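Local coordinates for pirin-like protein (Geobacillus kaustophilus, PDB 2P17) that is of unknown function but belongs to the pirin family of two-domain cupin proteins and binds one iron cation per subunit, at residues W90-R95 with K162-V167; L132-M137 with T146-S151; H187-L192 with F216-R221. One frame throughout, in Å; residues are numbered along the deposited sequence.

Overall arrangement
Contacts 1 and 2 join the N-terminal, iron-binding half of the pirin fold to the chain leading into the C-terminal cupin domain, while contact 3 is internal to that domain. Along the chain, contact 2 (132-137 with 146-151) is nested inside the loop closed by contact 1 (90-95 with 162-167), and contact 3 (187-192 with 216-221) follows both. Contact 1 sets strand 88-92 against the loop entering strand 167-174; contact 2 sets the loop after 128-132 against strand 145-149, a neighbour of 167-174. Their centres are about 17 Å apart, and they meet at S151, whose OG bonds N163 ND2 and V167 O. Contact 3, centred about 20 Å from contact 1 and 22 Å from contact 2, reaches contact 1 where Y188 packs on P166.

Contact 1: residues W90-R95 with K162-V167; sequences WMTAGR and KNIVPV
N163 ND2, lying against the indole of W90, is gripped by two acceptors: K162 O at 3.1 Å, approached from above its carbonyl plane, and the hydroxyl of S151. The other end of the same amide is fixed too, since V167 N donates to N163 OD1 at 3.0 Å in a nearly straight bond (169°). Held at both ends, the amide brings ND2 obliquely to the indole near its rim, 3.7 Å from W90 CZ2, with the amide plane 27° from the ring. K162 O lies over the same face. V167 meets the ring differently, at its edge, where CG1 is 3.8 Å from W90 CH2. The indole reaches both partners because its CG stands anti to the backbone N (chi1 -156°). Further along, the methyl tips T92 CG2 and I164 CD1 touch at 3.8 Å; the hydroxyl of T92 bonds E61, which W90 NE1 also reaches weakly. Strand 88-92 runs antiparallel to 60-66 on one side and 128-132 on the other, and R128 of the latter also touches I164, so the loop leading into strand 167-174 packs against strands 88-92 and 128-132, on what is probably the flank of the N-terminal cupin barrel.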
loop_
_atom_site.group_PDB
_atom_site.type_symbol
_atom_site.label_atom_id
_atom_site.label_comp_id
_atom_site.label_asym_id
_atom_site.label_seq_id
_atom_site.Cartn_x
_atom_site.Cartn_y
_atom_site.Cartn_z
ATOM N N TRP A 90 -6.036 -3.287 -7.934
ATOM C CA TRP A 90 -4.769 -2.967 -8.573
ATOM C C TRP A 90 -5.093 -2.577 -10.009
ATOM O O TRP A 90 -5.515 -3.421 -10.804
ATOM C CB TRP A 90 -3.872 -4.203 -8.546
ATOM C CG TRP A 90 -2.406 -3.926 -8.634
ATOM C CD1 TRP A 90 -1.690 -3.538 -9.748
ATOM C CD2 TRP A 90 -1.467 -4.026 -7.563
ATOM N NE1 TRP A 90 -0.355 -3.402 -9.420
ATOM C CE2 TRP A 90 -0.196 -3.685 -8.084
ATOM C CE3 TRP A 90 -1.575 -4.366 -6.199
ATOM C CZ2 TRP A 90 0.957 -3.668 -7.287
ATOM C CZ3 TRP A 90 -0.435 -4.348 -5.408
ATOM C CH2 TRP A 90 0.818 -4.000 -5.955
HETATM N N MSE A 91 -4.915 -1.303 -10.338
HETATM C CA MSE A 91 -5.268 -0.845 -11.670
HETATM C C MSE A 91 -4.018 -0.404 -12.402
HETATM O O MSE A 91 -3.340 0.526 -11.980
HETATM C CB MSE A 91 -6.281 0.292 -11.610
HETATM C CG MSE A 91 -6.802 0.651 -12.989
HETATM SE SE MSE A 91 -7.894 2.257 -13.056
HETATM C CE MSE A 91 -8.463 2.360 -11.201
ATOM N N THR A 92 -3.709 -1.096 -13.490
ATOM C CA THR A 92 -2.600 -0.713 -14.358
ATOM C C THR A 92 -3.150 0.228 -15.419
ATOM O O THR A 92 -3.958 -0.185 -16.252
ATOM C CB THR A 92 -1.969 -1.948 -15.020
ATOM O OG1 THR A 92 -1.629 -2.893 -13.997
ATOM C CG2 THR A 92 -0.722 -1.576 -15.823
ATOM N N ALA A 93 -2.718 1.486 -15.397
ATOM C CA ALA A 93 -3.229 2.450 -16.382
ATOM C C ALA A 93 -2.544 2.293 -17.738
ATOM O O ALA A 93 -3.205 2.406 -18.766
ATOM C CB ALA A 93 -3.087 3.870 -15.878
ATOM N N GLY A 94 -1.236 2.042 -17.728
ATOM C CA GLY A 94 -0.452 1.855 -18.949
ATOM C C GLY A 94 -0.713 2.936 -19.987
ATOM O O GLY A 94 -0.664 4.126 -19.685
ATOM N N ARG A 95 -0.979 2.504 -21.217
ATOM C CA ARG A 95 -1.196 3.459 -22.313
ATOM C C ARG A 95 -2.329 4.460 -22.040
ATOM O O ARG A 95 -2.329 5.564 -22.592
ATOM C CB ARG A 95 -1.423 2.732 -23.640
ATOM C CG ARG A 95 -2.668 1.874 -23.700
ATOM C CD ARG A 95 -2.749 1.115 -25.030
ATOM N NE ARG A 95 -1.650 0.164 -25.176
ATOM C CZ ARG A 95 -1.652 -0.857 -26.025
ATOM N NH2 ARG A 95 -0.610 -1.673 -26.073
ATOM N N LYS A 162 -0.739 -9.996 -10.368
ATOM C CA LYS A 162 0.185 -9.686 -11.458
ATOM C C LYS A 162 0.890 -8.360 -11.188
ATOM O O LYS A 162 0.256 -7.364 -10.797
ATOM C CB LYS A 162 -0.554 -9.631 -12.793
ATOM C CG LYS A 162 -1.315 -10.905 -13.144
ATOM C CD LYS A 162 -2.174 -10.684 -14.377
ATOM C CE LYS A 162 -2.725 -11.989 -14.918
ATOM N NZ LYS A 162 -3.481 -11.746 -16.174
ATOM N N ASN A 163 2.206 -8.363 -11.354
ATOM C CA ASN A 163 3.017 -7.175 -11.148
ATOM C C ASN A 163 3.790 -6.867 -12.424
ATOM O O ASN A 163 4.189 -7.777 -13.159
ATOM C CB ASN A 163 4.049 -7.378 -10.026
ATOM C CG ASN A 163 3.481 -7.215 -8.594
ATOM O OD1 ASN A 163 4.233 -7.370 -7.632
ATOM N ND2 ASN A 163 2.199 -6.907 -8.452
ATOM N N ILE A 164 4.020 -5.577 -12.642
ATOM C CA ILE A 164 5.031 -5.124 -13.580
ATOM C C ILE A 164 6.275 -4.796 -12.739
ATOM O O ILE A 164 7.232 -5.571 -12.731
ATOM C CB ILE A 164 4.493 -3.960 -14.446
ATOM C CG1 ILE A 164 3.407 -4.501 -15.396
ATOM C CG2 ILE A 164 5.607 -3.319 -15.250
ATOM C CD1 ILE A 164 2.521 -3.464 -16.004
ATOM N N VAL A 165 6.265 -3.681 -12.008
ATOM C CA VAL A 165 7.281 -3.462 -10.988
ATOM C C VAL A 165 6.972 -4.432 -9.847
ATOM O O VAL A 165 5.853 -4.432 -9.326
ATOM C CB VAL A 165 7.262 -2.003 -10.442
ATOM C CG1 VAL A 165 8.087 -1.880 -9.158
ATOM C CG2 VAL A 165 7.782 -1.030 -11.484
ATOM N N PRO A 166 7.953 -5.268 -9.448
ATOM C CA PRO A 166 7.725 -6.109 -8.272
ATOM C C PRO A 166 7.410 -5.282 -7.036
ATOM O O PRO A 166 8.196 -4.411 -6.654
ATOM C CB PRO A 166 9.062 -6.853 -8.095
ATOM C CG PRO A 166 9.665 -6.867 -9.472
ATOM C CD PRO A 166 9.285 -5.513 -10.039
ATOM N N VAL A 167 6.254 -5.549 -6.440
ATOM C CA VAL A 167 5.815 -4.864 -5.228
ATOM C C VAL A 167 5.358 -5.898 -4.210
ATOM O O VAL A 167 4.549 -6.785 -4.515
ATOM C CB VAL A 167 4.655 -3.872 -5.514
ATOM C CG1 VAL A 167 4.080 -3.262 -4.220
ATOM C CG2 VAL A 167 5.119 -2.764 -6.447
#

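Contact 2: residues L132-M137 with T146-S151; sequences LRSKDM and TIRVFS
After L132 the chain makes a 3-10 turn at S134-D136, with M137 N bonded to S134 O, and this brings the CA of M137 within 6.0 Å of that of V149, just before the second segment turns a corner at F150. In the selenomethionine M137, chi1 (-63°), with CG anti to the carbonyl carbon, sets CG 3.6 Å from F150 CD1, and bends at chi2 and chi3 place SE 5.1 Å from the centroid of that ring, 48° off the normal: an oblique Met-aromatic contact. L132 O meets the edge of the same ring, 3.7 Å from F150 CE1. M137 CB also covers V149 O at 3.4 Å, a buried carbonyl oxygen without a hydrogen-bonding partner. The polar side of the contact is built around a water that receives a bond from R148 NE at 2.8 Å, in the guanidinium plane, and donates to S134 O at 2.7 Å and to M137 O. S134 OG sits over a face of the guanidinium, too poorly angled to bond with NE, and a salt bridge to E171 secures R148 NH1. At the corner, F150 and S151 form a classic beta bulge against strand 167-174. The chain thus leaves strand 128-132, paired with 88-92, and enters the hairpin of 139-142 and 145-149, the latter paired with 167-174, a crossing consistent with the two-domain bicupin fold of pirins.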
loop_
_atom_site.group_PDB
_atom_site.type_symbol
_atom_site.label_atom_id
_atom_site.label_comp_id
_atom_site.label_asym_id
_atom_site.label_seq_id
_atom_site.Cartn_x
_atom_site.Cartn_y
_atom_site.Cartn_z
ATOM N N LEU A 132 -8.857 -7.584 -5.816
ATOM C CA LEU A 132 -8.152 -8.440 -4.867
ATOM C C LEU A 132 -8.907 -8.523 -3.550
ATOM O O LEU A 132 -8.656 -7.762 -2.628
ATOM C CB LEU A 132 -6.720 -7.924 -4.644
ATOM C CG LEU A 132 -5.874 -7.729 -5.903
ATOM C CD1 LEU A 132 -4.533 -7.076 -5.563
ATOM C CD2 LEU A 132 -5.680 -9.045 -6.668
ATOM N N ARG A 133 -9.854 -9.445 -3.480
ATOM C CA ARG A 133 -10.644 -9.613 -2.276
ATOM C C ARG A 133 -9.778 -10.169 -1.161
ATOM O O ARG A 133 -9.004 -11.105 -1.356
ATOM C CB ARG A 133 -11.827 -10.544 -2.537
ATOM C CG ARG A 133 -12.761 -10.040 -3.603
ATOM C CD ARG A 133 -13.478 -8.772 -3.181
ATOM N NE ARG A 133 -14.511 -8.425 -4.152
ATOM C CZ ARG A 133 -15.483 -7.547 -3.950
ATOM N NH1 ARG A 133 -15.572 -6.882 -2.805
ATOM N NH2 ARG A 133 -16.370 -7.326 -4.913
ATOM N N SER A 134 -9.914 -9.580 0.019
ATOM C CA SER A 134 -9.144 -9.999 1.180
ATOM C C SER A 134 -9.204 -11.520 1.358
ATOM O O SER A 134 -8.177 -12.173 1.546
ATOM C CB SER A 134 -9.686 -9.291 2.422
ATOM O OG SER A 134 -9.003 -9.706 3.590
ATOM N N LYS A 135 -10.408 -12.073 1.255
ATOM C CA LYS A 135 -10.629 -13.496 1.502
ATOM C C LYS A 135 -9.902 -14.414 0.510
ATOM O O LYS A 135 -9.668 -15.586 0.807
ATOM C CB LYS A 135 -12.132 -13.807 1.510
ATOM C CG LYS A 135 -12.796 -13.636 0.146
ATOM N NZ LYS A 135 -16.577 -16.075 0.193
ATOM N N ASP A 136 -9.538 -13.877 -0.653
ATOM C CA ASP A 136 -8.896 -14.669 -1.703
ATOM C C ASP A 136 -7.371 -14.643 -1.639
ATOM O O ASP A 136 -6.712 -15.358 -2.391
ATOM C CB ASP A 136 -9.353 -14.222 -3.104
ATOM C CG ASP A 136 -10.831 -14.500 -3.367
ATOM O OD1 ASP A 136 -11.367 -15.493 -2.820
ATOM O OD2 ASP A 136 -11.454 -13.731 -4.130
HETATM N N MSE A 137 -6.813 -13.808 -0.758
HETATM C CA MSE A 137 -5.371 -13.671 -0.661
HETATM C C MSE A 137 -4.760 -14.730 0.238
HETATM O O MSE A 137 -5.380 -15.140 1.228
HETATM C CB MSE A 137 -4.988 -12.284 -0.133
HETATM C CG MSE A 137 -5.390 -11.122 -1.026
HETATM SE SE MSE A 137 -4.702 -11.214 -2.859
HETATM C CE MSE A 137 -6.366 -11.718 -3.750
ATOM N N THR A 146 -1.414 -12.567 11.790
ATOM C CA THR A 146 -1.686 -12.963 10.418
ATOM C C THR A 146 -1.049 -11.937 9.508
ATOM O O THR A 146 -1.069 -10.737 9.791
ATOM C CB THR A 146 -3.177 -13.089 10.097
ATOM O OG1 THR A 146 -3.849 -11.880 10.427
ATOM C CG2 THR A 146 -3.817 -14.227 10.874
ATOM N N ILE A 147 -0.425 -12.432 8.449
ATOM C CA ILE A 147 0.181 -11.582 7.434
ATOM C C ILE A 147 -0.482 -11.966 6.120
ATOM O O ILE A 147 -0.236 -13.057 5.591
ATOM C CB ILE A 147 1.712 -11.766 7.353
ATOM C CG1 ILE A 147 2.355 -11.486 8.721
ATOM C CG2 ILE A 147 2.301 -10.853 6.273
ATOM C CD1 ILE A 147 2.622 -12.751 9.523
ATOM N N ARG A 148 -1.344 -11.080 5.621
ATOM C CA ARG A 148 -2.109 -11.315 4.398
ATOM C C ARG A 148 -1.356 -10.674 3.248
ATOM O O ARG A 148 -0.992 -9.509 3.304
ATOM C CB ARG A 148 -3.504 -10.706 4.531
ATOM C CG ARG A 148 -4.440 -11.026 3.391
ATOM C CD ARG A 148 -5.842 -10.556 3.725
ATOM N NE ARG A 148 -6.446 -11.357 4.793
ATOM C CZ ARG A 148 -6.602 -10.979 6.066
ATOM N NH1 ARG A 148 -6.195 -9.781 6.525
ATOM N NH2 ARG A 148 -7.171 -11.839 6.902
ATOM N N VAL A 149 -1.096 -11.457 2.210
ATOM C CA VAL A 149 -0.241 -11.010 1.124
ATOM C C VAL A 149 -1.108 -10.572 -0.057
ATOM O O VAL A 149 -1.746 -11.397 -0.704
ATOM C CB VAL A 149 0.759 -12.109 0.685
ATOM C CG1 VAL A 149 1.766 -11.547 -0.313
ATOM C CG2 VAL A 149 1.475 -12.696 1.905
ATOM N N PHE A 150 -1.109 -9.271 -0.344
ATOM C CA PHE A 150 -1.853 -8.719 -1.477
ATOM C C PHE A 150 -1.031 -8.658 -2.750
ATOM O O PHE A 150 -1.582 -8.680 -3.852
ATOM C CB PHE A 150 -2.410 -7.336 -1.140
ATOM C CG PHE A 150 -3.622 -7.388 -0.260
ATOM C CD1 PHE A 150 -4.870 -7.607 -0.818
ATOM C CD2 PHE A 150 -3.515 -7.241 1.125
ATOM C CE1 PHE A 150 -6.007 -7.660 -0.030
ATOM C CE2 PHE A 150 -4.663 -7.295 1.934
ATOM C CZ PHE A 150 -5.903 -7.515 1.351
ATOM N N SER A 151 0.286 -8.585 -2.590
ATOM C CA SER A 151 1.212 -8.587 -3.725
ATOM C C SER A 151 2.577 -9.020 -3.247
ATOM O O SER A 151 2.955 -8.757 -2.101
ATOM C CB SER A 151 1.296 -7.194 -4.353
ATOM O OG SER A 151 2.037 -7.232 -5.567
HETATM O O HOH W 1 -6.894 -13.743 3.396
#

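Contact 3: residues H187-L192 with F216-R221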
loop_
_atom_site.group_PDB
_atom_site.type_symbol
_atom_site.label_atom_id
_atom_site.label_comp_id
_atom_site.label_asym_id
_atom_site.label_seq_id
_atom_site.Cartn_x
_atom_site.Cartn_y
_atom_site.Cartn_z
ATOM N N HIS A 187 17.464 -4.428 -2.252
ATOM C CA HIS A 187 17.295 -3.275 -3.126
ATOM C C HIS A 187 15.870 -2.712 -3.086
ATOM O O HIS A 187 15.611 -1.638 -3.647
ATOM C CB HIS A 187 17.706 -3.613 -4.563
ATOM C CG HIS A 187 16.791 -4.578 -5.248
ATOM N ND1 HIS A 187 16.590 -5.866 -4.797
ATOM C CD2 HIS A 187 16.015 -4.440 -6.350
ATOM C CE1 HIS A 187 15.734 -6.481 -5.596
ATOM N NE2 HIS A 187 15.365 -5.636 -6.543
ATOM N N TYR A 188 14.943 -3.409 -2.426
ATOM C CA TYR A 188 13.577 -2.882 -2.335
ATOM C C TYR A 188 13.562 -1.623 -1.466
ATOM O O TYR A 188 14.319 -1.496 -0.496
ATOM C CB TYR A 188 12.616 -3.907 -1.737
ATOM C CG TYR A 188 11.973 -4.893 -2.692
ATOM C CD1 TYR A 188 12.635 -5.370 -3.816
ATOM C CD2 TYR A 188 10.689 -5.379 -2.428
ATOM C CE1 TYR A 188 12.028 -6.299 -4.658
ATOM C CE2 TYR A 188 10.069 -6.304 -3.267
ATOM C CZ TYR A 188 10.747 -6.756 -4.378
ATOM O OH TYR A 188 10.158 -7.698 -5.208
ATOM N N ASN A 189 12.653 -0.719 -1.815
ATOM C CA ASN A 189 12.451 0.530 -1.117
ATOM C C ASN A 189 11.036 0.491 -0.574
ATOM O O ASN A 189 10.104 0.166 -1.306
ATOM C CB ASN A 189 12.650 1.689 -2.107
ATOM C CG ASN A 189 12.580 3.064 -1.447
ATOM O OD1 ASN A 189 12.816 3.213 -0.248
ATOM N ND2 ASN A 189 12.294 4.076 -2.247
ATOM N N GLY A 190 10.853 0.817 0.703
ATOM C CA GLY A 190 9.515 0.716 1.257
ATOM C C GLY A 190 9.261 1.419 2.563
ATOM O O GLY A 190 10.099 2.169 3.081
ATOM N N PHE A 191 8.078 1.154 3.092
ATOM C CA PHE A 191 7.593 1.818 4.276
ATOM C C PHE A 191 6.382 1.034 4.755
ATOM O O PHE A 191 5.878 0.148 4.052
ATOM C CB PHE A 191 7.191 3.274 3.947
ATOM C CG PHE A 191 6.046 3.377 2.978
ATOM C CD1 PHE A 191 4.744 3.425 3.456
ATOM C CD2 PHE A 191 6.260 3.343 1.608
ATOM C CE1 PHE A 191 3.667 3.467 2.580
ATOM C CE2 PHE A 191 5.194 3.380 0.715
ATOM C CZ PHE A 191 3.897 3.451 1.195
ATOM N N LEU A 192 5.892 1.373 5.931
ATOM C CA LEU A 192 4.606 0.832 6.375
ATOM C C LEU A 192 3.722 1.947 6.900
ATOM O O LEU A 192 4.221 3.005 7.280
ATOM C CB LEU A 192 4.776 -0.319 7.401
ATOM C CG LEU A 192 5.529 -0.015 8.698
ATOM C CD1 LEU A 192 4.652 0.704 9.727
ATOM C CD2 LEU A 192 6.098 -1.301 9.292
ATOM N N PHE A 216 11.674 2.749 5.622
ATOM C CA PHE A 216 12.745 1.792 5.877
ATOM C C PHE A 216 14.089 2.277 5.329
ATOM O O PHE A 216 14.149 2.913 4.287
ATOM C CB PHE A 216 12.447 0.406 5.257
ATOM C CG PHE A 216 11.073 -0.142 5.564
ATOM C CD1 PHE A 216 10.418 0.166 6.761
ATOM C CD2 PHE A 216 10.451 -1.016 4.662
ATOM C CE1 PHE A 216 9.151 -0.346 7.024
ATOM C CE2 PHE A 216 9.183 -1.540 4.928
ATOM C CZ PHE A 216 8.534 -1.210 6.117
ATOM N N SER A 217 15.157 1.915 6.040
ATOM C CA SER A 217 16.513 2.066 5.531
ATOM C C SER A 217 16.681 1.355 4.201
ATOM O O SER A 217 16.007 0.375 3.922
ATOM C CB SER A 217 17.523 1.493 6.538
ATOM O OG SER A 217 17.148 0.182 6.932
ATOM N N ARG A 218 17.615 1.860 3.408
ATOM C CA ARG A 218 17.968 1.263 2.131
ATOM C C ARG A 218 19.174 0.357 2.270
ATOM O O ARG A 218 20.053 0.603 3.100
ATOM C CB ARG A 218 18.290 2.362 1.123
ATOM C CG ARG A 218 17.128 3.322 0.839
ATOM C CD ARG A 218 15.998 2.672 0.052
ATOM N NE ARG A 218 16.352 2.376 -1.337
ATOM C CZ ARG A 218 16.240 3.220 -2.374
ATOM N NH1 ARG A 218 15.795 4.462 -2.219
ATOM N NH2 ARG A 218 16.608 2.821 -3.586
ATOM N N HIS A 219 19.198 -0.700 1.458
ATOM C CA HIS A 219 20.282 -1.664 1.486
ATOM C C HIS A 219 20.734 -1.974 0.059
ATOM O O HIS A 219 20.333 -1.292 -0.875
ATOM C CB HIS A 219 19.844 -2.887 2.304
ATOM C CG HIS A 219 19.467 -2.518 3.700
ATOM N ND1 HIS A 219 20.384 -2.483 4.726
ATOM C CD2 HIS A 219 18.303 -2.059 4.219
ATOM C CE1 HIS A 219 19.793 -2.056 5.828
ATOM N NE2 HIS A 219 18.529 -1.796 5.548
ATOM N N ASN A 220 21.595 -2.974 -0.094
ATOM C CA ASN A 220 22.186 -3.303 -1.386
ATOM C C ASN A 220 21.456 -4.421 -2.093
ATOM O O ASN A 220 20.959 -5.346 -1.455
ATOM C CB ASN A 220 23.644 -3.729 -1.206
ATOM C CG ASN A 220 24.493 -2.647 -0.586
ATOM O OD1 ASN A 220 24.667 -1.581 -1.167
ATOM N ND2 ASN A 220 25.031 -2.913 0.599
ATOM N N ARG A 221 21.418 -4.350 -3.421
ATOM C CA ARG A 221 20.886 -5.451 -4.219
ATOM C C ARG A 221 21.639 -6.737 -3.861
ATOM O O ARG A 221 22.863 -6.730 -3.655
ATOM C CB ARG A 221 21.037 -5.148 -5.711
ATOM C CG ARG A 221 20.343 -6.140 -6.634
ATOM C CD ARG A 221 20.759 -5.939 -8.087
ATOM N NE ARG A 221 20.222 -6.999 -8.935
ATOM C CZ ARG A 221 19.005 -6.997 -9.479
ATOM N NH1 ARG A 221 18.175 -5.975 -9.282
ATOM N NH2 ARG A 221 18.619 -8.022 -10.231
HETATM O O HOH W 2 17.499 0.189 -4.234
HETATM O O HOH W 3 17.065 -0.478 -0.652
HETATM O O HOH W 4 13.475 1.571 1.869
#
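A chi1 of -49°, with CG anti to the carbonyl carbon, lays the ring of F216 against the backbone of G190 and F191, and two successive bends, at chi2 and chi3, fold R218 back over N189. The F216 ring lies flat on the strand: F191 CA sits 3.6 Å above its plane, over the ring centre, and CE2 comes to 3.4 Å from F191 N. G190, having no side chain, lets F216 CD2 approach its carbonyl carbon equally closely. L192 meets the ring instead at its edge, crossing at about a right angle with CD2 3.9 Å from F216 CE1. With an alanine in place of F216, the ring over F191 would be gone, and the backbone of F191 and CD2 of L192 would probably face a gap. The backbone of F216 is fixed by its N-H to G190 O, at 3.0 Å and 164°. This is the pairing of strands 189-196 and 212-216, antiparallel neighbours in the C-terminal cupin barrel; beyond it the segments part around N189 and R218, where waters bridge them, and close up again at H187 and R221. One water accepts from G190 N and lies 2.8 Å from both N189 OD1 and F216 O; a second accepts from R218 NE and H219 N and lies 2.9 Å from Y188 O; a third joins R218 NH2 to H187 O. The R218 guanidinium stacks on the N189 amide, planes 24° apart, with NH1 3.5 Å from ND2, while ND2 itself bonds the carbonyls of E35 and D37. At the far end of the contact, the extended R221 runs beside H187, the two CB atoms 3.8 Å apart. R221 NH1 lies over the rim of one face of the imidazole and Y188 CD1 over the rim of the opposite face, with H187 NE2 hydrogen-bonded to E243.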